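Local coordinates for aminopeptidase N family protein (Idiomarina loihiensis L2TR, PDB 4FGM) that is probably a zinc-dependent aminopeptidase of the M61 family, expected to remove residues from the N-terminus of peptides, at residues A[164-169]-A[239-244]; A[223-228]-A[243-248]; A[369-374]-A[502-507]; A[469-474]-A[485-490]. One frame throughout, in Å; residues are numbered along the deposited sequence.

Contact 1. Residues A[164-169]-A[239-244]; sequences IDYPFL and HRNSTA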
loop_
_atom_site.group_PDB
_atom_site.type_symbol
_atom_site.label_atom_id
_atom_site.label_comp_id
_atom_site.label_asym_id
_atom_site.label_seq_id
_atom_site.Cartn_x
_atom_site.Cartn_y
_atom_site.Cartn_z
ATOM N N ILE A 164 -2.436 4.298 18.432
ATOM C CA ILE A 164 -2.732 3.372 17.350
ATOM C C ILE A 164 -1.953 3.643 16.068
ATOM O O ILE A 164 -2.244 3.070 15.017
ATOM C CB ILE A 164 -4.242 3.337 17.059
ATOM C CG1 ILE A 164 -4.732 4.708 16.600
ATOM C CG2 ILE A 164 -4.987 2.912 18.317
ATOM C CD1 ILE A 164 -6.182 4.709 16.172
ATOM N N ASP A 165 -0.950 4.509 16.153
ATOM C CA ASP A 165 -0.138 4.798 14.987
ATOM C C ASP A 165 1.305 4.340 15.191
ATOM O O ASP A 165 2.213 4.754 14.470
ATOM C CB ASP A 165 -0.167 6.287 14.649
ATOM C CG ASP A 165 0.330 6.560 13.243
ATOM O OD1 ASP A 165 -0.067 5.788 12.335
ATOM O OD2 ASP A 165 1.100 7.530 13.044
ATOM N N TYR A 166 1.520 3.494 16.192
ATOM C CA TYR A 166 2.852 2.962 16.448
ATOM C C TYR A 166 2.772 1.443 16.446
ATOM O O TYR A 166 2.400 0.842 17.447
ATOM C CB TYR A 166 3.403 3.418 17.816
ATOM C CG TYR A 166 3.624 4.902 17.970
ATOM C CD1 TYR A 166 2.855 5.646 18.860
ATOM C CD2 TYR A 166 4.613 5.560 17.238
ATOM C CE1 TYR A 166 3.061 7.014 19.021
ATOM C CE2 TYR A 166 4.834 6.925 17.387
ATOM C CZ TYR A 166 4.054 7.651 18.282
ATOM O OH TYR A 166 4.267 9.007 18.444
ATOM N N PRO A 167 3.081 0.800 15.312
ATOM C CA PRO A 167 3.011 -0.667 15.323
ATOM C C PRO A 167 4.208 -1.231 16.079
ATOM O O PRO A 167 5.195 -0.531 16.277
ATOM C CB PRO A 167 3.028 -1.032 13.837
ATOM C CG PRO A 167 3.796 0.122 13.205
ATOM C CD PRO A 167 3.211 1.317 13.935
ATOM N N PHE A 168 4.106 -2.483 16.512
ATOM C CA PHE A 168 5.183 -3.148 17.248
ATOM C C PHE A 168 5.585 -4.449 16.551
ATOM O O PHE A 168 4.735 -5.182 16.033
ATOM C CB PHE A 168 4.748 -3.500 18.686
ATOM C CG PHE A 168 4.848 -2.363 19.668
ATOM C CD1 PHE A 168 3.966 -1.286 19.610
ATOM C CD2 PHE A 168 5.817 -2.381 20.671
ATOM C CE1 PHE A 168 4.034 -0.247 20.546
ATOM C CE2 PHE A 168 5.897 -1.348 21.612
ATOM C CZ PHE A 168 5.007 -0.277 21.546
ATOM N N LEU A 169 6.882 -4.732 16.552
ATOM C CA LEU A 169 7.421 -5.950 15.958
ATOM C C LEU A 169 8.362 -6.577 16.989
ATOM O O LEU A 169 9.274 -5.919 17.496
ATOM C CB LEU A 169 8.191 -5.624 14.669
ATOM C CG LEU A 169 8.871 -6.798 13.953
ATOM C CD1 LEU A 169 7.841 -7.887 13.670
ATOM C CD2 LEU A 169 9.510 -6.319 12.648
ATOM N N HIS A 239 3.197 5.232 8.811
ATOM C CA HIS A 239 2.965 5.752 10.155
ATOM C C HIS A 239 3.839 6.994 10.334
ATOM O O HIS A 239 4.792 7.204 9.569
ATOM C CB HIS A 239 3.269 4.672 11.197
ATOM C CG HIS A 239 2.328 3.512 11.129
ATOM N ND1 HIS A 239 0.995 3.617 11.466
ATOM C CD2 HIS A 239 2.504 2.245 10.684
ATOM C CE1 HIS A 239 0.388 2.466 11.228
ATOM N NE2 HIS A 239 1.282 1.617 10.753
ATOM N N ARG A 240 3.506 7.824 11.323
ATOM C CA ARG A 240 4.235 9.069 11.546
ATOM C C ARG A 240 5.746 8.967 11.689
ATOM O O ARG A 240 6.456 9.840 11.209
ATOM C CB ARG A 240 3.638 9.835 12.730
ATOM C CG ARG A 240 3.716 9.156 14.079
ATOM C CD ARG A 240 2.802 9.874 15.052
ATOM N NE ARG A 240 1.397 9.607 14.756
ATOM C CZ ARG A 240 0.377 10.201 15.366
ATOM N NH1 ARG A 240 0.611 11.105 16.301
ATOM N NH2 ARG A 240 -0.875 9.880 15.062
ATOM N N ASN A 241 6.259 7.918 12.323
ATOM C CA ASN A 241 7.711 7.812 12.443
ATOM C C ASN A 241 8.205 6.377 12.235
ATOM O O ASN A 241 9.298 5.998 12.672
ATOM C CB ASN A 241 8.175 8.378 13.794
ATOM C CG ASN A 241 7.845 7.466 14.971
ATOM O OD1 ASN A 241 6.930 6.641 14.900
ATOM N ND2 ASN A 241 8.592 7.624 16.072
ATOM N N SER A 242 7.389 5.595 11.536
ATOM C CA SER A 242 7.714 4.204 11.240
ATOM C C SER A 242 6.775 3.666 10.164
ATOM O O SER A 242 5.824 4.335 9.739
ATOM C CB SER A 242 7.551 3.339 12.490
ATOM O OG SER A 242 6.180 3.193 12.812
ATOM N N THR A 243 7.049 2.446 9.729
ATOM C CA THR A 243 6.207 1.790 8.749
ATOM C C THR A 243 6.316 0.295 8.976
ATOM O O THR A 243 7.347 -0.197 9.432
ATOM C CB THR A 243 6.618 2.138 7.288
ATOM O OG1 THR A 243 5.709 1.504 6.378
ATOM C CG2 THR A 243 8.034 1.677 6.988
ATOM N N ALA A 244 5.230 -0.415 8.698
ATOM C CA ALA A 244 5.207 -1.866 8.839
ATOM C C ALA A 244 5.162 -2.441 7.422
ATOM O O ALA A 244 4.248 -2.148 6.639
ATOM C CB ALA A 244 3.978 -2.305 9.641
HETATM O O HOH W 1 4.822 5.374 13.746
HETATM O O HOH W 2 5.986 1.938 15.514
#
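Asp165 sends its carboxylate across to His239 and Arg240 and is held there by three N-H groups. OD1 accepts a hydrogen bond from His239 ND1 at 2.6 Å. That bond is almost straight (176°) and lies in the imidazole plane, although it meets the carboxylate from well above its own plane. OD2 accepts twice: from Arg240 NE at 2.7 Å on the anti side, as a salt bridge at the edge of the guanidinium, and from Arg240 N at 3.0 Å on the syn side. Arg240 can turn its NE back to this oxygen because its chain bends at chi3 (72°), while NH2 goes on to Asp161.

The contact joins a loop of the M61 N-terminal region, between helix 160-163 and strand 168-171, to the turn between strands 235-238 and 242-248 of the sheet near the zinc site; the His239 side chain is about 8 Å from that of His277.

Pro167 lies over one face of the His239 ring in a CH-pi contact, its CD 3.6 Å from the ring centroid. The Tyr166 ring edge meets Asn241 OD1, 3.3 Å from CE2; Asn241 ND2 bonds Gly141 O. A water links Asp165 O, Asn241 OD1 and Ser242 OG.

Contact 2. Residues A[223-228]-A[243-248]; sequences YTFLTM and TALLCS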
loop_
_atom_site.group_PDB
_atom_site.type_symbol
_atom_site.label_atom_id
_atom_site.label_comp_id
_atom_site.label_asym_id
_atom_site.label_seq_id
_atom_site.Cartn_x
_atom_site.Cartn_y
_atom_site.Cartn_z
ATOM N N TYR A 223 13.218 7.346 12.629
ATOM C CA TYR A 223 12.310 6.550 11.818
ATOM C C TYR A 223 12.727 5.083 11.742
ATOM O O TYR A 223 13.917 4.769 11.650
ATOM C CB TYR A 223 12.212 7.164 10.423
ATOM C CG TYR A 223 11.122 6.574 9.561
ATOM C CD1 TYR A 223 11.326 5.388 8.855
ATOM C CD2 TYR A 223 9.886 7.208 9.445
ATOM C CE1 TYR A 223 10.330 4.853 8.053
ATOM C CE2 TYR A 223 8.880 6.676 8.647
ATOM C CZ TYR A 223 9.112 5.500 7.948
ATOM O OH TYR A 223 8.139 5.002 7.112
ATOM N N THR A 224 11.739 4.190 11.781
ATOM C CA THR A 224 12.013 2.757 11.747
ATOM C C THR A 224 11.234 2.001 10.684
ATOM O O THR A 224 10.011 2.136 10.577
ATOM C CB THR A 224 11.661 2.084 13.083
ATOM O OG1 THR A 224 11.992 2.958 14.169
ATOM C CG2 THR A 224 12.433 0.768 13.222
ATOM N N PHE A 225 11.947 1.189 9.911
ATOM C CA PHE A 225 11.315 0.372 8.878
ATOM C C PHE A 225 11.122 -1.023 9.470
ATOM O O PHE A 225 12.063 -1.818 9.497
ATOM C CB PHE A 225 12.204 0.284 7.636
ATOM C CG PHE A 225 12.304 1.565 6.858
ATOM C CD1 PHE A 225 13.303 2.491 7.135
ATOM C CD2 PHE A 225 11.401 1.843 5.839
ATOM C CE1 PHE A 225 13.411 3.677 6.389
ATOM C CE2 PHE A 225 11.501 3.015 5.096
ATOM C CZ PHE A 225 12.504 3.937 5.375
ATOM N N LEU A 226 9.916 -1.302 9.971
ATOM C CA LEU A 226 9.613 -2.601 10.575
ATOM C C LEU A 226 9.275 -3.575 9.454
ATOM O O LEU A 226 8.254 -3.433 8.776
ATOM C CB LEU A 226 8.440 -2.470 11.548
ATOM C CG LEU A 226 8.617 -1.386 12.615
ATOM C CD1 LEU A 226 7.391 -1.367 13.531
ATOM C CD2 LEU A 226 9.888 -1.646 13.426
ATOM N N THR A 227 10.125 -4.579 9.278
ATOM C CA THR A 227 9.945 -5.516 8.184
ATOM C C THR A 227 9.783 -6.985 8.509
ATOM O O THR A 227 10.645 -7.594 9.134
ATOM C CB THR A 227 11.133 -5.399 7.198
ATOM O OG1 THR A 227 11.312 -4.025 6.836
ATOM C CG2 THR A 227 10.876 -6.213 5.940
HETATM N N MSE A 228 8.666 -7.549 8.065
HETATM C CA MSE A 228 8.410 -8.973 8.221
HETATM C C MSE A 228 8.799 -9.595 6.873
HETATM O O MSE A 228 8.336 -9.161 5.805
HETATM C CB MSE A 228 6.936 -9.235 8.529
HETATM C CG MSE A 228 6.580 -9.003 9.975
HETATM SE SE MSE A 228 4.690 -9.186 10.295
HETATM C CE MSE A 228 4.120 -7.534 9.461
ATOM N N THR A 243 7.049 2.446 9.729
ATOM C CA THR A 243 6.207 1.790 8.749
ATOM C C THR A 243 6.316 0.295 8.976
ATOM O O THR A 243 7.347 -0.197 9.432
ATOM C CB THR A 243 6.618 2.138 7.288
ATOM O OG1 THR A 243 5.709 1.504 6.378
ATOM C CG2 THR A 243 8.034 1.677 6.988
ATOM N N ALA A 244 5.230 -0.415 8.698
ATOM C CA ALA A 244 5.207 -1.866 8.839
ATOM C C ALA A 244 5.162 -2.441 7.422
ATOM O O ALA A 244 4.248 -2.148 6.639
ATOM C CB ALA A 244 3.978 -2.305 9.641
ATOM N N LEU A 245 6.164 -3.251 7.096
ATOM C CA LEU A 245 6.263 -3.850 5.775
ATOM C C LEU A 245 6.253 -5.367 5.803
ATOM O O LEU A 245 6.756 -5.990 6.735
ATOM C CB LEU A 245 7.564 -3.418 5.101
ATOM C CG LEU A 245 7.974 -1.948 5.125
ATOM C CD1 LEU A 245 9.434 -1.838 4.665
ATOM C CD2 LEU A 245 7.029 -1.130 4.236
ATOM N N LEU A 246 5.678 -5.956 4.764
ATOM C CA LEU A 246 5.672 -7.403 4.607
ATOM C C LEU A 246 6.274 -7.586 3.224
ATOM O O LEU A 246 5.711 -7.118 2.238
ATOM C CB LEU A 246 4.256 -7.968 4.631
ATOM C CG LEU A 246 4.215 -9.473 4.348
ATOM C CD1 LEU A 246 4.969 -10.226 5.441
ATOM C CD2 LEU A 246 2.765 -9.937 4.262
ATOM N N CYS A 247 7.431 -8.231 3.147
ATOM C CA CYS A 247 8.072 -8.427 1.853
ATOM C C CYS A 247 8.569 -9.843 1.631
ATOM O O CYS A 247 8.688 -10.633 2.564
ATOM C CB CYS A 247 9.243 -7.455 1.688
ATOM S SG CYS A 247 10.663 -7.886 2.681
ATOM N N SER A 248 8.869 -10.151 0.374
ATOM C CA SER A 248 9.362 -11.470 0.004
ATOM C C SER A 248 10.860 -11.540 0.243
ATOM O O SER A 248 11.588 -10.572 0.014
ATOM C CB SER A 248 9.038 -11.748 -1.458
ATOM O OG SER A 248 7.641 -11.656 -1.665
#
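Leu226 and Leu245 sit at the middle of a ladder of five backbone hydrogen bonds. Leu245 N donates to Leu226 O at 2.7 Å, and Met228 N in turn reaches Leu245 O at 2.8 Å in a nearly straight bond (178°). Toward the start of the strands Leu226 N binds Thr243 O at 2.8 Å, and Thr243 N binds Thr224 O by a longer bond; these two are more bent than the three farther along, of which Cys247 N to Met228 O closes the far end. The register pairs Phe225 with Thr243, Leu226 with Ala244, Thr227 with Leu245 and Met228, a selenomethionine, with Leu246. CA-H groups of Ala244, Thr227 and Leu246 add weaker contacts to the carbonyls.

On the face bearing Phe225, Thr227, Thr243 and Leu245, the methyl of Thr243 is the hub. With OG1 anti to the backbone N (chi1 -177°) and bonded to Leu237 O, CG2 is left to meet Phe225 CD2 at 3.6 Å, while Tyr223 OH comes 3.2 Å from Thr243 CB. Further along, Leu245 CD1 lies 3.6 Å from Thr227 OG1, and the methyl of Thr227 touches Cys247 SG. On the other face Met228 CB packs 3.8 Å from Leu246 CD1, and Leu226 leans on Pro167.

Helix 262-277, which carries the HExxH zinc motif, lies against the first face: Thr243 and Leu245 touch Glu274. A parallel strand pair backing this helix fits the mixed five-stranded sheet of a thermolysin-like metallopeptidase domain.

Contact 3. Residues A[369-374]-A[502-507]; sequences APNSIV and NVYHDE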
loop_
_atom_site.group_PDB
_atom_site.type_symbol
_atom_site.label_atom_id
_atom_site.label_comp_id
_atom_site.label_asym_id
_atom_site.label_seq_id
_atom_site.Cartn_x
_atom_site.Cartn_y
_atom_site.Cartn_z
ATOM N N ALA A 369 -12.823 -5.988 -11.897
ATOM C CA ALA A 369 -12.180 -4.704 -11.640
ATOM C C ALA A 369 -11.693 -3.961 -12.893
ATOM O O ALA A 369 -12.018 -2.789 -13.086
ATOM C CB ALA A 369 -11.022 -4.890 -10.666
ATOM N N PRO A 370 -10.923 -4.639 -13.767
ATOM C CA PRO A 370 -10.421 -3.979 -14.980
ATOM C C PRO A 370 -11.515 -3.447 -15.907
ATOM O O PRO A 370 -11.251 -2.578 -16.738
ATOM C CB PRO A 370 -9.583 -5.067 -15.657
ATOM C CG PRO A 370 -9.222 -5.997 -14.536
ATOM C CD PRO A 370 -10.482 -6.045 -13.717
ATOM N N ASN A 371 -12.736 -3.959 -15.758
ATOM C CA ASN A 371 -13.855 -3.533 -16.601
ATOM C C ASN A 371 -14.765 -2.486 -15.956
ATOM O O ASN A 371 -15.584 -1.866 -16.641
ATOM C CB ASN A 371 -14.758 -4.722 -16.954
ATOM C CG ASN A 371 -14.004 -5.897 -17.538
ATOM O OD1 ASN A 371 -13.237 -5.754 -18.495
ATOM N ND2 ASN A 371 -14.237 -7.080 -16.975
ATOM N N SER A 372 -14.631 -2.283 -14.648
ATOM C CA SER A 372 -15.541 -1.373 -13.956
ATOM C C SER A 372 -14.974 -0.300 -13.040
ATOM O O SER A 372 -15.722 0.562 -12.585
ATOM C CB SER A 372 -16.554 -2.203 -13.163
ATOM O OG SER A 372 -15.883 -3.066 -12.250
ATOM N N ILE A 373 -13.681 -0.347 -12.744
ATOM C CA ILE A 373 -13.101 0.671 -11.873
ATOM C C ILE A 373 -11.760 1.143 -12.400
ATOM O O ILE A 373 -11.218 0.585 -13.353
ATOM C CB ILE A 373 -12.894 0.159 -10.419
ATOM C CG1 ILE A 373 -11.748 -0.844 -10.369
ATOM C CG2 ILE A 373 -14.176 -0.475 -9.889
ATOM C CD1 ILE A 373 -11.364 -1.249 -8.957
ATOM N N VAL A 374 -11.231 2.193 -11.789
ATOM C CA VAL A 374 -9.933 2.713 -12.187
ATOM C C VAL A 374 -9.101 2.813 -10.912
ATOM O O VAL A 374 -9.649 2.963 -9.826
ATOM C CB VAL A 374 -10.070 4.099 -12.867
ATOM C CG1 VAL A 374 -10.502 5.153 -11.853
ATOM C CG2 VAL A 374 -8.753 4.477 -13.541
ATOM N N ASN A 502 -9.141 -13.009 -14.867
ATOM C CA ASN A 502 -9.953 -11.870 -15.300
ATOM C C ASN A 502 -10.320 -11.990 -16.774
ATOM O O ASN A 502 -9.510 -12.443 -17.584
ATOM C CB ASN A 502 -9.192 -10.551 -15.131
ATOM C CG ASN A 502 -8.474 -10.453 -13.810
ATOM O OD1 ASN A 502 -7.367 -10.970 -13.652
ATOM N ND2 ASN A 502 -9.105 -9.798 -12.843
ATOM N N VAL A 503 -11.533 -11.589 -17.130
ATOM C CA VAL A 503 -11.925 -11.624 -18.529
ATOM C C VAL A 503 -12.269 -10.193 -18.934
ATOM O O VAL A 503 -13.175 -9.581 -18.363
ATOM C CB VAL A 503 -13.126 -12.552 -18.764
ATOM C CG1 VAL A 503 -13.574 -12.462 -20.232
ATOM C CG2 VAL A 503 -12.741 -13.999 -18.417
ATOM N N TYR A 504 -11.522 -9.659 -19.900
ATOM C CA TYR A 504 -11.723 -8.291 -20.368
ATOM C C TYR A 504 -12.922 -8.162 -21.278
ATOM O O TYR A 504 -13.063 -8.886 -22.265
ATOM C CB TYR A 504 -10.466 -7.784 -21.082
ATOM C CG TYR A 504 -9.296 -7.632 -20.141
ATOM C CD1 TYR A 504 -9.197 -6.534 -19.289
ATOM C CD2 TYR A 504 -8.304 -8.604 -20.078
ATOM C CE1 TYR A 504 -8.131 -6.408 -18.392
ATOM C CE2 TYR A 504 -7.239 -8.493 -19.191
ATOM C CZ TYR A 504 -7.158 -7.392 -18.351
ATOM O OH TYR A 504 -6.106 -7.282 -17.476
ATOM N N HIS A 505 -13.780 -7.212 -20.931
ATOM C CA HIS A 505 -14.998 -6.951 -21.676
ATOM C C HIS A 505 -14.804 -6.804 -23.184
ATOM O O HIS A 505 -13.857 -6.173 -23.641
ATOM C CB HIS A 505 -15.658 -5.690 -21.137
ATOM C CG HIS A 505 -17.012 -5.434 -21.712
ATOM N ND1 HIS A 505 -18.095 -6.236 -21.435
ATOM C CD2 HIS A 505 -17.454 -4.475 -22.560
ATOM C CE1 HIS A 505 -19.152 -5.783 -22.088
ATOM N NE2 HIS A 505 -18.789 -4.717 -22.778
ATOM N N ASP A 506 -15.720 -7.398 -23.942
ATOM C CA ASP A 506 -15.723 -7.329 -25.402
ATOM C C ASP A 506 -14.529 -7.930 -26.146
ATOM O O ASP A 506 -14.367 -7.694 -27.338
ATOM C CB ASP A 506 -15.919 -5.872 -25.844
ATOM C CG ASP A 506 -16.500 -5.761 -27.239
ATOM O OD1 ASP A 506 -17.501 -6.449 -27.514
ATOM O OD2 ASP A 506 -15.966 -4.983 -28.056
ATOM N N GLU A 507 -13.695 -8.705 -25.465
ATOM C CA GLU A 507 -12.554 -9.315 -26.143
ATOM C C GLU A 507 -12.765 -10.816 -26.430
ATOM O O GLU A 507 -13.852 -11.346 -26.189
ATOM C CB GLU A 507 -11.271 -9.032 -25.350
ATOM C CG GLU A 507 -10.905 -7.543 -25.407
ATOM C CD GLU A 507 -9.564 -7.209 -24.777
ATOM O OE1 GLU A 507 -8.681 -8.088 -24.732
ATOM O OE2 GLU A 507 -9.385 -6.048 -24.346
#
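Asn371 makes the polar part of this contact with its side-chain amide alone, using both ends of it against the backbone of 503-505. OD1 accepts a hydrogen bond from His505 N at 2.9 Å, a straight bond (174°) in which the donor stands well above the plane of the amide carbonyl and not on a lone pair. ND2 donates to Val503 O at 3.1 Å, and that acceptor lies close to the amide plane. Placing CG anti to the carbonyl carbon (chi1 -52°) aims the amide at these two backbone groups, and a second bond from ND2, to Asn368 OD1, helps to fix its rotation.

The contact bridges the short, weakly bonded helix 369-372, within the M61 peptidase region, and the end of strand 497-503 in the small C-terminal sheet, consistent with a PDZ domain. Here the chain leaves the strand through a type II turn from Tyr504 to Glu507, the residue that precedes helix 508-512.

Apolar packing comes from Pro370. Its CB rests 3.4 Å from Tyr504 CE1, approaching the phenol ring obliquely, and the two side chains run roughly at right angles; Arg342 makes a cation-pi contact with the same ring. Pro370 CD comes 4.1 Å from Asn502 ND2, whose amide hydrogen goes to Glu367 O. His505 contributes CB, 3.6 Å from Asn371 OD1, and its imidazole then leads away to meet Tyr510 edge to face.

Contact 4. Residues A[469-474]-A[485-490]; sequences VDDNSV and VNFGAK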
loop_
_atom_site.group_PDB
_atom_site.type_symbol
_atom_site.label_atom_id
_atom_site.label_comp_id
_atom_site.label_asym_id
_atom_site.label_seq_id
_atom_site.Cartn_x
_atom_site.Cartn_y
_atom_site.Cartn_z
ATOM N N VAL A 469 3.711 -10.243 -24.813
ATOM C CA VAL A 469 4.078 -11.601 -25.202
ATOM C C VAL A 469 2.970 -12.600 -24.867
ATOM O O VAL A 469 2.896 -13.681 -25.454
ATOM C CB VAL A 469 5.426 -12.036 -24.554
ATOM C CG1 VAL A 469 6.501 -10.991 -24.873
ATOM C CG2 VAL A 469 5.270 -12.229 -23.057
ATOM N N ASP A 470 2.124 -12.236 -23.907
ATOM C CA ASP A 470 0.989 -13.067 -23.501
ATOM C C ASP A 470 0.025 -12.220 -22.666
ATOM O O ASP A 470 0.349 -11.093 -22.295
ATOM C CB ASP A 470 1.446 -14.320 -22.724
ATOM C CG ASP A 470 1.996 -14.005 -21.337
ATOM O OD1 ASP A 470 2.565 -14.919 -20.708
ATOM O OD2 ASP A 470 1.853 -12.862 -20.862
ATOM N N ASP A 471 -1.158 -12.757 -22.391
ATOM C CA ASP A 471 -2.183 -12.055 -21.628
ATOM C C ASP A 471 -1.750 -11.575 -20.243
ATOM O O ASP A 471 -2.309 -10.610 -19.719
ATOM C CB ASP A 471 -3.412 -12.957 -21.470
ATOM C CG ASP A 471 -4.201 -13.114 -22.759
ATOM O OD1 ASP A 471 -4.949 -12.176 -23.118
ATOM O OD2 ASP A 471 -4.072 -14.174 -23.410
ATOM N N ASN A 472 -0.762 -12.243 -19.655
ATOM C CA ASN A 472 -0.304 -11.897 -18.315
ATOM C C ASN A 472 0.989 -11.088 -18.264
ATOM O O ASN A 472 1.592 -10.955 -17.199
ATOM C CB ASN A 472 -0.107 -13.176 -17.497
ATOM C CG ASN A 472 -1.246 -14.155 -17.662
ATOM O OD1 ASN A 472 -2.408 -13.830 -17.414
ATOM N ND2 ASN A 472 -0.915 -15.373 -18.077
ATOM N N SER A 473 1.409 -10.542 -19.399
ATOM C CA SER A 473 2.656 -9.790 -19.441
ATOM C C SER A 473 2.538 -8.339 -19.860
ATOM O O SER A 473 3.440 -7.814 -20.505
ATOM C CB SER A 473 3.661 -10.488 -20.364
ATOM O OG SER A 473 4.108 -11.714 -19.809
ATOM N N VAL A 474 1.444 -7.681 -19.506
ATOM C CA VAL A 474 1.297 -6.276 -19.874
ATOM C C VAL A 474 2.374 -5.482 -19.136
ATOM O O VAL A 474 2.258 -5.230 -17.938
ATOM C CB VAL A 474 -0.107 -5.734 -19.498
ATOM C CG1 VAL A 474 -0.252 -4.295 -19.953
ATOM C CG2 VAL A 474 -1.184 -6.590 -20.142
ATOM N N VAL A 485 -2.185 -13.162 -31.258
ATOM C CA VAL A 485 -3.531 -13.294 -30.692
ATOM C C VAL A 485 -3.454 -13.458 -29.180
ATOM O O VAL A 485 -2.381 -13.759 -28.633
ATOM C CB VAL A 485 -4.271 -14.549 -31.235
ATOM C CG1 VAL A 485 -4.323 -14.499 -32.746
ATOM C CG2 VAL A 485 -3.542 -15.829 -30.780
ATOM N N ASN A 486 -4.566 -13.197 -28.498
ATOM C CA ASN A 486 -4.618 -13.405 -27.055
ATOM C C ASN A 486 -6.053 -13.548 -26.572
ATOM O O ASN A 486 -7.006 -13.181 -27.258
ATOM C CB ASN A 486 -3.870 -12.315 -26.262
ATOM C CG ASN A 486 -4.551 -10.975 -26.287
ATOM O OD1 ASN A 486 -5.672 -10.831 -26.761
ATOM N ND2 ASN A 486 -3.867 -9.976 -25.758
ATOM N N PHE A 487 -6.208 -14.121 -25.392
ATOM C CA PHE A 487 -7.526 -14.352 -24.840
ATOM C C PHE A 487 -8.286 -13.109 -24.476
ATOM O O PHE A 487 -9.511 -13.082 -24.569
ATOM C CB PHE A 487 -7.420 -15.225 -23.593
ATOM C CG PHE A 487 -7.113 -16.656 -23.885
ATOM C CD1 PHE A 487 -8.096 -17.494 -24.389
ATOM C CD2 PHE A 487 -5.847 -17.173 -23.640
ATOM C CE1 PHE A 487 -7.819 -18.828 -24.648
ATOM C CE2 PHE A 487 -5.561 -18.507 -23.897
ATOM C CZ PHE A 487 -6.547 -19.335 -24.397
ATOM N N GLY A 488 -7.564 -12.072 -24.081
ATOM C CA GLY A 488 -8.237 -10.877 -23.623
ATOM C C GLY A 488 -8.690 -11.295 -22.228
ATOM O O GLY A 488 -9.802 -10.996 -21.793
ATOM N N ALA A 489 -7.808 -12.019 -21.541
ATOM C CA ALA A 489 -8.076 -12.519 -20.202
ATOM C C ALA A 489 -6.791 -12.943 -19.496
ATOM O O ALA A 489 -5.889 -13.516 -20.110
ATOM C CB ALA A 489 -9.041 -13.711 -20.275
ATOM N N LYS A 490 -6.705 -12.667 -18.202
ATOM C CA LYS A 490 -5.532 -13.069 -17.441
ATOM C C LYS A 490 -5.761 -14.490 -16.934
ATOM O O LYS A 490 -6.898 -14.900 -16.722
ATOM C CB LYS A 490 -5.296 -12.127 -16.262
ATOM C CG LYS A 490 -4.681 -10.788 -16.635
ATOM C CD LYS A 490 -4.419 -9.958 -15.395
ATOM C CE LYS A 490 -3.519 -10.702 -14.421
ATOM N NZ LYS A 490 -3.367 -9.969 -13.136
#
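The carboxylate of Asp471 lies at the edge of the Phe487 ring, OD2 near the ring plane and 3.5 Å from CD2, while Trp563 meets that ring edge to face. Asn486 crosses the carboxylate at a slant, its amide plane turned 33° from that of the carboxylate and its CB 3.3 Å from Asp471 OD1.

Three consecutive backbone N-H groups hold this one side chain. Phe487 N binds Asp471 OD2 at 2.9 Å, on its syn lone pair. The other oxygen accepts twice, from one and the same face of the carboxylate: Gly488 N binds Asp471 OD1 at 2.8 Å on the syn side, and Ala489 N reaches Asp471 OD1 at 3.3 Å, standing steeply above the plane (63°). The positive phi of Gly488 (76°) helps bring Ala489 N round to the oxygen that Gly488 N already holds. A type I turn from Asp470 to Ser473 presents Asp471, and Asp470 OD2 accepts from Ser473 OG at 2.7 Å inside that turn. Asn472 OD1 lies 3.2 Å from Lys490 CA and accepts a hydrogen bond from Tyr491 N.

A Phe-Gly loop entering strand 489-494, with its N-H groups gathered on a carboxylate, resembles the carboxylate-binding loop with which PDZ domains grip the C-terminus of a peptide; here the chain's own Asp471 probably takes that place.

Contacts 1 and 2 form one unit beside the active site: their centres are 9 Å apart, they share Thr243 and Ala244, and Asn241 O lies 3.2 Å from Thr224 N in a probable hydrogen bond. The shared Thr243 brings both to the site, its side chain about 7 Å from the bound maleic acid and about 9 Å from the zinc ion. Contacts 3 and 4 form a second pair in the C-terminal sheet, centres 13 Å apart, tied by a probable bond from Lys490 N to Asn502 O (2.9 Å). Contact 3 joins that sheet to the peptidase region. The two pairs stand apart: contacts 1 and 4 have centres about 39 Å from each other.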